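Local structure of subclass B1 metallo-beta-lactamase (Myroides odoratimimus, 6T5L) at residues I27-L30 against S31-I34; G103-T106 against E107-H111; K137-D140 against N141-L145; E199-T202 against T203-V207. The protein hydrolyses beta-lactam antibiotics, carbapenems included, probably by using two zinc ions to activate the water that attacks the lactam ring. One frame throughout, in Å; residues are numbered along the deposited sequence.

Interaction 1 (I27-L30 against S31-I34); sequences INKL and SNHI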
loop_
_atom_site.group_PDB
_atom_site.type_symbol
_atom_site.label_atom_id
_atom_site.label_comp_id
_atom_site.label_asym_id
_atom_site.label_seq_id
_atom_site.Cartn_x
_atom_site.Cartn_y
_atom_site.Cartn_z
ATOM N N ILE A 27 -8.661 -6.239 9.345
ATOM C CA ILE A 27 -7.353 -6.829 9.068
ATOM C C ILE A 27 -7.574 -8.294 8.716
ATOM O O ILE A 27 -8.146 -9.035 9.515
ATOM C CB ILE A 27 -6.385 -6.690 10.249
ATOM C CG1 ILE A 27 -6.240 -5.226 10.640
ATOM C CG2 ILE A 27 -4.990 -7.206 9.901
ATOM C CD1 ILE A 27 -5.267 -4.998 11.780
ATOM N N ASN A 28 -7.113 -8.698 7.529
ATOM C CA ASN A 28 -7.143 -10.078 7.076
ATOM C C ASN A 28 -5.732 -10.646 7.072
ATOM O O ASN A 28 -4.800 -10.020 6.532
ATOM C CB ASN A 28 -7.728 -10.222 5.667
ATOM C CG ASN A 28 -9.139 -9.756 5.585
ATOM O OD1 ASN A 28 -9.972 -10.141 6.385
ATOM N ND2 ASN A 28 -9.403 -8.845 4.649
ATOM N N LYS A 29 -5.586 -11.816 7.694
ATOM C CA LYS A 29 -4.349 -12.566 7.639
ATOM C C LYS A 29 -4.355 -13.439 6.385
ATOM O O LYS A 29 -5.201 -14.321 6.252
ATOM C CB LYS A 29 -4.197 -13.421 8.901
ATOM C CG LYS A 29 -2.856 -14.221 8.878
ATOM C CD LYS A 29 -2.511 -14.887 10.213
ATOM C CE LYS A 29 -1.175 -15.551 10.052
ATOM N NZ LYS A 29 -0.688 -16.125 11.329
ATOM N N LEU A 30 -3.427 -13.194 5.464
ATOM C CA LEU A 30 -3.357 -13.969 4.215
ATOM C C LEU A 30 -2.286 -15.056 4.220
ATOM O O LEU A 30 -2.420 -16.039 3.494
ATOM C CB LEU A 30 -3.069 -13.016 3.022
ATOM C CG LEU A 30 -3.957 -11.778 2.889
ATOM C CD1 LEU A 30 -3.706 -11.080 1.550
ATOM C CD2 LEU A 30 -5.415 -12.244 3.051
ATOM N N SER A 31 -1.211 -14.882 4.972
ATOM C CA SER A 31 -0.152 -15.892 5.132
ATOM C C SER A 31 0.439 -15.694 6.533
ATOM O O SER A 31 -0.034 -14.847 7.307
ATOM C CB SER A 31 0.958 -15.720 4.084
ATOM O OG SER A 31 1.735 -14.493 4.397
ATOM N N ASN A 32 1.569 -16.356 6.791
ATOM C CA ASN A 32 2.259 -16.172 8.058
ATOM C C ASN A 32 2.894 -14.777 8.152
ATOM O O ASN A 32 3.022 -14.244 9.251
ATOM C CB ASN A 32 3.292 -17.297 8.255
ATOM C CG ASN A 32 2.621 -18.696 8.366
ATOM O OD1 ASN A 32 1.526 -18.828 8.933
ATOM N ND2 ASN A 32 3.276 -19.721 7.841
ATOM N N HIS A 33 3.244 -14.143 7.038
ATOM C CA HIS A 33 3.871 -12.836 7.103
ATOM C C HIS A 33 3.027 -11.703 6.547
ATOM O O HIS A 33 3.460 -10.545 6.606
ATOM C CB HIS A 33 5.197 -12.843 6.338
ATOM C CG HIS A 33 6.121 -13.925 6.769
ATOM N ND1 HIS A 33 6.762 -13.921 7.987
ATOM C CD2 HIS A 33 6.489 -15.074 6.153
ATOM C CE1 HIS A 33 7.488 -15.021 8.104
ATOM N NE2 HIS A 33 7.348 -15.729 7.002
ATOM N N ILE A 34 1.878 -11.991 5.956
ATOM C CA ILE A 34 1.229 -11.001 5.120
ATOM C C ILE A 34 -0.203 -10.822 5.578
ATOM O O ILE A 34 -1.014 -11.728 5.442
ATOM C CB ILE A 34 1.257 -11.380 3.626
ATOM C CG1 ILE A 34 2.655 -11.328 3.067
ATOM C CG2 ILE A 34 0.265 -10.483 2.845
ATOM C CD1 ILE A 34 3.259 -9.993 2.984
HETATM O O HOH W 1 1.563 -14.323 11.590
#
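K29 reaches over the turn towards S31 and N32, while L30 and I34 meet on a second front. K29, extended throughout, with CG opposite the backbone N (chi1 -179°), runs alongside the carbonyl of S31: CG lies 3.3 Å and CE 3.1 Å from S31 O. The ammonium NZ then hands over to a water 2.9 Å away, and this water donates to N32 O at 2.8 Å, so that the lysine tip is tied to the far side of the turn through solvent. L30 and I34 touch lightly, L30 CB standing 4.2 Å from I34 CG2. The backbone oxygen of the same I34 is gripped twice, by L30 N at 2.8 Å and by S31 N at 3.2 Å. The hydroxyl of S31 probably accepts from H33 N two residues on, an ST turn, although the position of OG is less certain; H33 N also bonds to D173. H33 packs its ring on F170, and I34 packs on M54 and V56. Backbone bonds between N28 and E36 continue the pairing beyond the turn, the pattern of a beta hairpin joining antiparallel strands 25-29 and 34-41.

Interaction 2 (G103-T106 against E107-H111); sequences GGIT and EFENH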
loop_
_atom_site.group_PDB
_atom_site.type_symbol
_atom_site.label_atom_id
_atom_site.label_comp_id
_atom_site.label_asym_id
_atom_site.label_seq_id
_atom_site.Cartn_x
_atom_site.Cartn_y
_atom_site.Cartn_z
ATOM N N GLY A 103 -3.348 9.232 4.701
ATOM C CA GLY A 103 -4.418 9.866 5.463
ATOM C C GLY A 103 -4.177 9.842 6.962
ATOM O O GLY A 103 -4.544 10.778 7.647
ATOM N N GLY A 104 -3.502 8.800 7.484
ATOM C CA GLY A 104 -3.271 8.678 8.920
ATOM C C GLY A 104 -1.821 8.948 9.301
ATOM O O GLY A 104 -1.307 8.440 10.322
ATOM N N ILE A 105 -1.128 9.719 8.445
ATOM C CA ILE A 105 0.299 9.913 8.623
ATOM C C ILE A 105 0.618 10.515 9.996
ATOM O O ILE A 105 1.585 10.100 10.652
ATOM C CB ILE A 105 0.875 10.744 7.479
ATOM C CG1 ILE A 105 2.411 10.906 7.606
ATOM C CG2 ILE A 105 0.298 12.187 7.483
ATOM C CD1 ILE A 105 3.234 9.625 7.454
ATOM N N THR A 106 -0.177 11.480 10.459
ATOM C CA THR A 106 0.091 12.117 11.766
ATOM C C THR A 106 0.151 11.075 12.881
ATOM O O THR A 106 0.970 11.161 13.809
ATOM C CB THR A 106 -0.987 13.159 12.085
ATOM O OG1 THR A 106 -0.972 14.254 11.123
ATOM C CG2 THR A 106 -0.774 13.748 13.505
ATOM N N GLU A 107 -0.716 10.076 12.818
ATOM C CA GLU A 107 -0.770 9.130 13.912
ATOM C C GLU A 107 0.475 8.251 13.912
ATOM O O GLU A 107 1.027 7.931 14.972
ATOM C CB GLU A 107 -2.070 8.345 13.787
ATOM C CG GLU A 107 -2.406 7.557 14.944
ATOM C CD GLU A 107 -2.674 8.392 16.184
ATOM O OE1 GLU A 107 -3.566 9.232 16.203
ATOM O OE2 GLU A 107 -1.919 8.193 17.129
ATOM N N PHE A 108 0.961 7.902 12.721
ATOM C CA PHE A 108 2.206 7.141 12.601
ATOM C C PHE A 108 3.385 7.981 13.061
ATOM O O PHE A 108 4.269 7.504 13.812
ATOM C CB PHE A 108 2.444 6.681 11.150
ATOM C CG PHE A 108 1.669 5.451 10.771
ATOM C CD1 PHE A 108 0.322 5.547 10.500
ATOM C CD2 PHE A 108 2.293 4.176 10.655
ATOM C CE1 PHE A 108 -0.424 4.412 10.172
ATOM C CE2 PHE A 108 1.506 3.025 10.329
ATOM C CZ PHE A 108 0.200 3.143 10.091
ATOM N N GLU A 109 3.422 9.234 12.638
ATOM C CA GLU A 109 4.542 10.094 13.047
ATOM C C GLU A 109 4.571 10.281 14.579
ATOM O O GLU A 109 5.654 10.334 15.191
ATOM C CB GLU A 109 4.460 11.437 12.320
ATOM C CG GLU A 109 4.642 11.331 10.817
ATOM C CD GLU A 109 4.725 12.697 10.138
ATOM O OE1 GLU A 109 3.821 13.507 10.372
ATOM O OE2 GLU A 109 5.678 12.960 9.366
ATOM N N ASN A 110 3.398 10.296 15.214
ATOM C CA ASN A 110 3.316 10.469 16.653
ATOM C C ASN A 110 3.740 9.237 17.414
ATOM O O ASN A 110 4.055 9.347 18.606
ATOM C CB ASN A 110 1.916 10.839 17.073
ATOM C CG ASN A 110 1.599 12.308 16.781
ATOM O OD1 ASN A 110 2.463 13.054 16.312
ATOM N ND2 ASN A 110 0.355 12.698 16.977
ATOM N N HIS A 111 3.775 8.084 16.766
ATOM C CA HIS A 111 4.406 6.925 17.363
ATOM C C HIS A 111 5.857 6.780 16.907
ATOM O O HIS A 111 6.438 5.714 17.085
ATOM C CB HIS A 111 3.605 5.656 17.044
ATOM C CG HIS A 111 2.267 5.608 17.724
ATOM N ND1 HIS A 111 1.215 6.411 17.348
ATOM C CD2 HIS A 111 1.816 4.865 18.768
ATOM C CE1 HIS A 111 0.184 6.197 18.148
ATOM N NE2 HIS A 111 0.517 5.249 19.010
#
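G104 sits at the N-cap of helix 105-110, and its carbonyl is where E107 and F108 arrive. G104 O takes two weak backbone bonds, from E107 N at 3.0 Å and from F108 N at 3.3 Å, and the same oxygen lies in plane at the edge of the F108 ring, 3.3 Å from CD1. G104 N is satisfied outside, by T67 OG1. One residue on, the bonding becomes regular: E109 N donates to I105 O at 2.8 Å with an N-H...O angle of 167°, and N110 N to T106 O at 2.9 Å. At the C-terminal end E107 O takes two bonds from H111, one from each face of its carbonyl plane: the backbone N from one, ND1 at 2.8 Å from the other, with the oxygen in the imidazole plane. The E109 chain passes slantwise over I105, its CD 3.9 Å from I105 CG1, while OE2 accepts from N134 N. T106 and N110 run alongside each other, CG2 of T106 3.8 Å from ND2 of N110. F108 and I105 both rest on L92 of strand 88-93, while T106, E107, F108 and H111 touch helix 71-83; the short helix 105-110 thus sits against both elements.

Interaction 3 (K137-D140 against N141-L145); sequences KDFD and NSLTL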
loop_
_atom_site.group_PDB
_atom_site.type_symbol
_atom_site.label_atom_id
_atom_site.label_comp_id
_atom_site.label_asym_id
_atom_site.label_seq_id
_atom_site.Cartn_x
_atom_site.Cartn_y
_atom_site.Cartn_z
ATOM N N LYS A 137 12.905 9.191 5.185
ATOM C CA LYS A 137 13.981 8.500 4.485
ATOM C C LYS A 137 13.515 8.332 3.042
ATOM O O LYS A 137 12.433 7.789 2.804
ATOM C CB LYS A 137 14.325 7.163 5.164
ATOM C CG LYS A 137 15.416 7.425 6.226
ATOM C CD LYS A 137 15.613 6.334 7.229
ATOM C CE LYS A 137 16.982 6.496 7.874
ATOM N NZ LYS A 137 17.140 5.779 9.158
ATOM N N ASP A 138 14.269 8.883 2.093
ATOM C CA ASP A 138 13.792 9.046 0.719
ATOM C C ASP A 138 14.463 8.079 -0.245
ATOM O O ASP A 138 15.619 7.717 -0.067
ATOM C CB ASP A 138 14.035 10.470 0.218
ATOM C CG ASP A 138 13.493 11.515 1.174
ATOM O OD1 ASP A 138 12.679 11.140 2.050
ATOM O OD2 ASP A 138 13.864 12.695 1.037
ATOM N N PHE A 139 13.763 7.704 -1.311
ATOM C CA PHE A 139 14.387 6.831 -2.286
ATOM C C PHE A 139 13.963 7.240 -3.682
ATOM O O PHE A 139 12.890 7.815 -3.889
ATOM C CB PHE A 139 14.057 5.349 -2.016
ATOM C CG PHE A 139 12.577 4.982 -2.127
ATOM C CD1 PHE A 139 11.741 5.116 -1.059
ATOM C CD2 PHE A 139 12.050 4.494 -3.319
ATOM C CE1 PHE A 139 10.396 4.780 -1.130
ATOM C CE2 PHE A 139 10.710 4.139 -3.396
ATOM C CZ PHE A 139 9.892 4.269 -2.295
ATOM N N ASP A 140 14.848 6.999 -4.642
ATOM C CA ASP A 140 14.537 7.447 -5.991
ATOM C C ASP A 140 13.545 6.485 -6.626
ATOM O O ASP A 140 12.384 6.838 -6.879
ATOM C CB ASP A 140 15.826 7.549 -6.804
ATOM C CG ASP A 140 16.679 8.708 -6.347
ATOM O OD1 ASP A 140 16.231 9.850 -6.550
ATOM O OD2 ASP A 140 17.765 8.484 -5.752
ATOM N N ASN A 141 13.976 5.251 -6.815
ATOM C CA ASN A 141 13.231 4.277 -7.597
ATOM C C ASN A 141 13.011 2.980 -6.862
ATOM O O ASN A 141 12.123 2.221 -7.249
ATOM C CB ASN A 141 13.968 3.928 -8.893
ATOM C CG ASN A 141 14.226 5.133 -9.760
ATOM O OD1 ASN A 141 15.358 5.333 -10.229
ATOM N ND2 ASN A 141 13.166 5.939 -10.018
ATOM N N SER A 142 13.829 2.683 -5.859
ATOM C CA SER A 142 13.854 1.356 -5.294
ATOM C C SER A 142 14.341 1.448 -3.868
ATOM O O SER A 142 15.324 2.143 -3.573
ATOM C CB SER A 142 14.750 0.398 -6.099
ATOM O OG SER A 142 15.252 -0.570 -5.207
ATOM N N LEU A 143 13.661 0.706 -2.994
ATOM C CA LEU A 143 13.904 0.724 -1.559
ATOM C C LEU A 143 14.021 -0.724 -1.116
ATOM O O LEU A 143 13.194 -1.560 -1.495
ATOM C CB LEU A 143 12.772 1.417 -0.788
ATOM C CG LEU A 143 12.838 1.288 0.743
ATOM C CD1 LEU A 143 13.957 2.245 1.398
ATOM C CD2 LEU A 143 11.491 1.506 1.425
ATOM N N THR A 144 15.044 -1.016 -0.325
ATOM C CA THR A 144 15.255 -2.322 0.294
ATOM C C THR A 144 15.264 -2.050 1.791
ATOM O O THR A 144 16.016 -1.183 2.256
ATOM C CB THR A 144 16.568 -2.963 -0.150
ATOM O OG1 THR A 144 16.541 -3.089 -1.575
ATOM C CG2 THR A 144 16.773 -4.347 0.500
ATOM N N LEU A 145 14.381 -2.700 2.515
ATOM C CA LEU A 145 14.381 -2.596 3.961
ATOM C C LEU A 145 14.538 -3.972 4.573
ATOM O O LEU A 145 13.859 -4.920 4.159
ATOM C CB LEU A 145 13.111 -1.990 4.512
ATOM C CG LEU A 145 13.005 -0.511 4.763
ATOM C CD1 LEU A 145 11.554 -0.343 5.319
ATOM C CD2 LEU A 145 14.094 0.035 5.735
#
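The backbone of F139, whose ring meets S142 and L143, is bonded to V117 of strand 116-118 and to K119 at the start of helix 119-127; that of N141 bonds to Y156, just past strand 150-155. Here the chain of the metallo-beta-lactamase fold leaves strand 137-139, parallel partner of strand 116-118, and turns through D140 and N141 into strand 142-147, the edge of a five-stranded sheet. D140 turns its carboxylate away from the bend, where OD1 has a long, weak ion pair with K119. N141 bends back on its predecessor, its CG 3.5 Å from D140 C. What joins the two strands directly is F139 against L143, whose side chains cross at about a right angle. The F139 ring is placed there by chi1 of 63°, which sets CG between the backbone N and the carbonyl carbon. S142 N approaches the ring at its edge, 3.6 Å from CD2, and N141 C also lies near the ring plane. Outside the turn, F139 packs on S118 and A154, and L143 on Y116. Over one face of the phenyl ring L143 makes a CH-pi contact: its CB stands 3.8 Å from the ring centroid, only 12° off the normal.

Interaction 4 (E199-T202 against T203-V207); sequences EWST and TVEKV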
loop_
_atom_site.group_PDB
_atom_site.type_symbol
_atom_site.label_atom_id
_atom_site.label_comp_id
_atom_site.label_asym_id
_atom_site.label_seq_id
_atom_site.Cartn_x
_atom_site.Cartn_y
_atom_site.Cartn_z
ATOM N N GLU A 199 0.458 5.352 -20.296
ATOM C CA GLU A 199 1.492 4.467 -19.826
ATOM C C GLU A 199 1.005 3.420 -18.846
ATOM O O GLU A 199 1.788 2.528 -18.512
ATOM C CB GLU A 199 2.621 5.274 -19.166
ATOM C CG GLU A 199 3.573 5.979 -20.129
ATOM C CD GLU A 199 4.395 5.015 -20.997
ATOM O OE1 GLU A 199 5.264 4.293 -20.458
ATOM O OE2 GLU A 199 4.164 4.981 -22.225
ATOM N N TRP A 200 -0.214 3.541 -18.299
ATOM C CA TRP A 200 -0.637 2.618 -17.229
ATOM C C TRP A 200 -0.350 1.166 -17.620
ATOM O O TRP A 200 0.185 0.368 -16.841
ATOM C CB TRP A 200 -2.149 2.780 -16.962
ATOM C CG TRP A 200 -2.626 2.350 -15.626
ATOM C CD1 TRP A 200 -2.229 1.231 -14.939
ATOM C CD2 TRP A 200 -3.614 3.003 -14.801
ATOM N NE1 TRP A 200 -2.852 1.174 -13.710
ATOM C CE2 TRP A 200 -3.727 2.234 -13.602
ATOM C CE3 TRP A 200 -4.409 4.146 -14.952
ATOM C CZ2 TRP A 200 -4.613 2.589 -12.553
ATOM C CZ3 TRP A 200 -5.269 4.509 -13.916
ATOM C CH2 TRP A 200 -5.341 3.746 -12.705
ATOM N N SER A 201 -0.746 0.772 -18.806
ATOM C CA SER A 201 -0.679 -0.668 -19.053
ATOM C C SER A 201 0.767 -1.140 -19.275
ATOM O O SER A 201 1.158 -2.207 -18.748
ATOM C CB SER A 201 -1.566 -1.044 -20.214
ATOM O OG SER A 201 -0.787 -0.929 -21.357
ATOM N N THR A 202 1.601 -0.356 -20.002
ATOM C CA THR A 202 2.997 -0.781 -20.121
ATOM C C THR A 202 3.664 -0.812 -18.734
ATOM O O THR A 202 4.419 -1.753 -18.417
ATOM C CB THR A 202 3.808 0.062 -21.124
ATOM O OG1 THR A 202 4.377 1.193 -20.496
ATOM C CG2 THR A 202 3.002 0.553 -22.257
ATOM N N THR A 203 3.297 0.118 -17.841
ATOM C CA THR A 203 3.812 0.050 -16.471
ATOM C C THR A 203 3.478 -1.303 -15.840
ATOM O O THR A 203 4.324 -1.929 -15.214
ATOM C CB THR A 203 3.259 1.178 -15.602
ATOM O OG1 THR A 203 3.799 2.428 -16.037
ATOM C CG2 THR A 203 3.689 1.002 -14.150
ATOM N N VAL A 204 2.238 -1.766 -15.961
ATOM C CA VAL A 204 1.874 -2.994 -15.236
ATOM C C VAL A 204 2.485 -4.229 -15.943
ATOM O O VAL A 204 2.813 -5.247 -15.279
ATOM C CB VAL A 204 0.335 -3.103 -15.068
ATOM C CG1 VAL A 204 -0.097 -4.519 -14.499
ATOM C CG2 VAL A 204 -0.231 -1.927 -14.218
ATOM N N GLU A 205 2.693 -4.147 -17.265
ATOM C CA GLU A 205 3.440 -5.190 -17.975
ATOM C C GLU A 205 4.820 -5.401 -17.335
ATOM O O GLU A 205 5.295 -6.534 -17.214
ATOM C CB GLU A 205 3.586 -4.814 -19.458
ATOM C CG GLU A 205 2.350 -5.077 -20.309
ATOM C CD GLU A 205 2.447 -4.458 -21.698
ATOM O OE1 GLU A 205 3.519 -3.906 -22.024
ATOM O OE2 GLU A 205 1.452 -4.511 -22.454
ATOM N N LYS A 206 5.452 -4.313 -16.885
ATOM C CA LYS A 206 6.747 -4.401 -16.229
ATOM C C LYS A 206 6.626 -5.049 -14.851
ATOM O O LYS A 206 7.467 -5.890 -14.467
ATOM C CB LYS A 206 7.360 -2.992 -16.119
ATOM C CG LYS A 206 7.806 -2.382 -17.409
ATOM C CD LYS A 206 8.213 -0.887 -17.190
ATOM C CE LYS A 206 8.301 -0.100 -18.497
ATOM N NZ LYS A 206 8.924 1.255 -18.293
ATOM N N VAL A 207 5.597 -4.665 -14.084
ATOM C CA VAL A 207 5.339 -5.330 -12.806
ATOM C C VAL A 207 5.134 -6.835 -13.013
ATOM O O VAL A 207 5.607 -7.669 -12.235
ATOM C CB VAL A 207 4.118 -4.687 -12.118
ATOM C CG1 VAL A 207 3.755 -5.512 -10.913
ATOM C CG2 VAL A 207 4.376 -3.162 -11.817
#
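E205 folds back over the turn of helix that holds S201 and T202, and each part of its chain meets that turn. CB lies over the carbonyl oxygen of T202, 3.3 Å away. With chi1 at -79°, CG stands beside the backbone N, 3.5 Å from S201 O. The chain then runs extended (chi2 169°), carrying CD along the flank of T202 and bringing the tip oxygen OE1 to 3.7 Å from T202 CA and close to its CB; these are van der Waals contacts. The backbone N of the same E205 donates to S201 O at 2.9 Å, one of four consecutive i to i+4 bonds that also link T203 to E199, V204 to W200 and K206 to T202. They open helix 200-210, the crossover helix of the beta-alpha-beta unit whose strands are 175-179 and 216-219. On the buried side W200 and V204 extend abreast into the interior. V204 CG2 meets the indole at its edge, in the ring plane, 3.8 Å from CD1. The neighbouring NE1 is satisfied by L181 O, and F237 stacks on the ring, so that the indole is fixed both in plane and over a face; it also touches H161, a zinc ligand. T203 turns OG1 to E159 O. On the solvent side T202 OG1 gives a weak bond to E199 OE1 at 3.2 Å, while K206 NZ remains 5.2 Å from that same E199 OE1.

Overall arrangement
The four contacts follow one another along the chain without touching. Interactions 2 and 4 lie on opposite sides of the chain's centre, their own centres about 31 Å apart; both open alpha helices, whereas interactions 1 and 3 are turns at strand ends. Interactions 2 and 3, with nearest atoms about 9 Å apart, share T115, which touches I105 and pairs with the backbone of K137. Interaction 4 approaches the metals through W200, whose side chain is about 8 Å from a zinc ion and rests on H161. Interaction 2 follows shortly after H96, H98 and D100, the zinc ligands of helix 99-102 and its approach. The side chain of I34 in interaction 1 is about 11 Å from the magnesium ion.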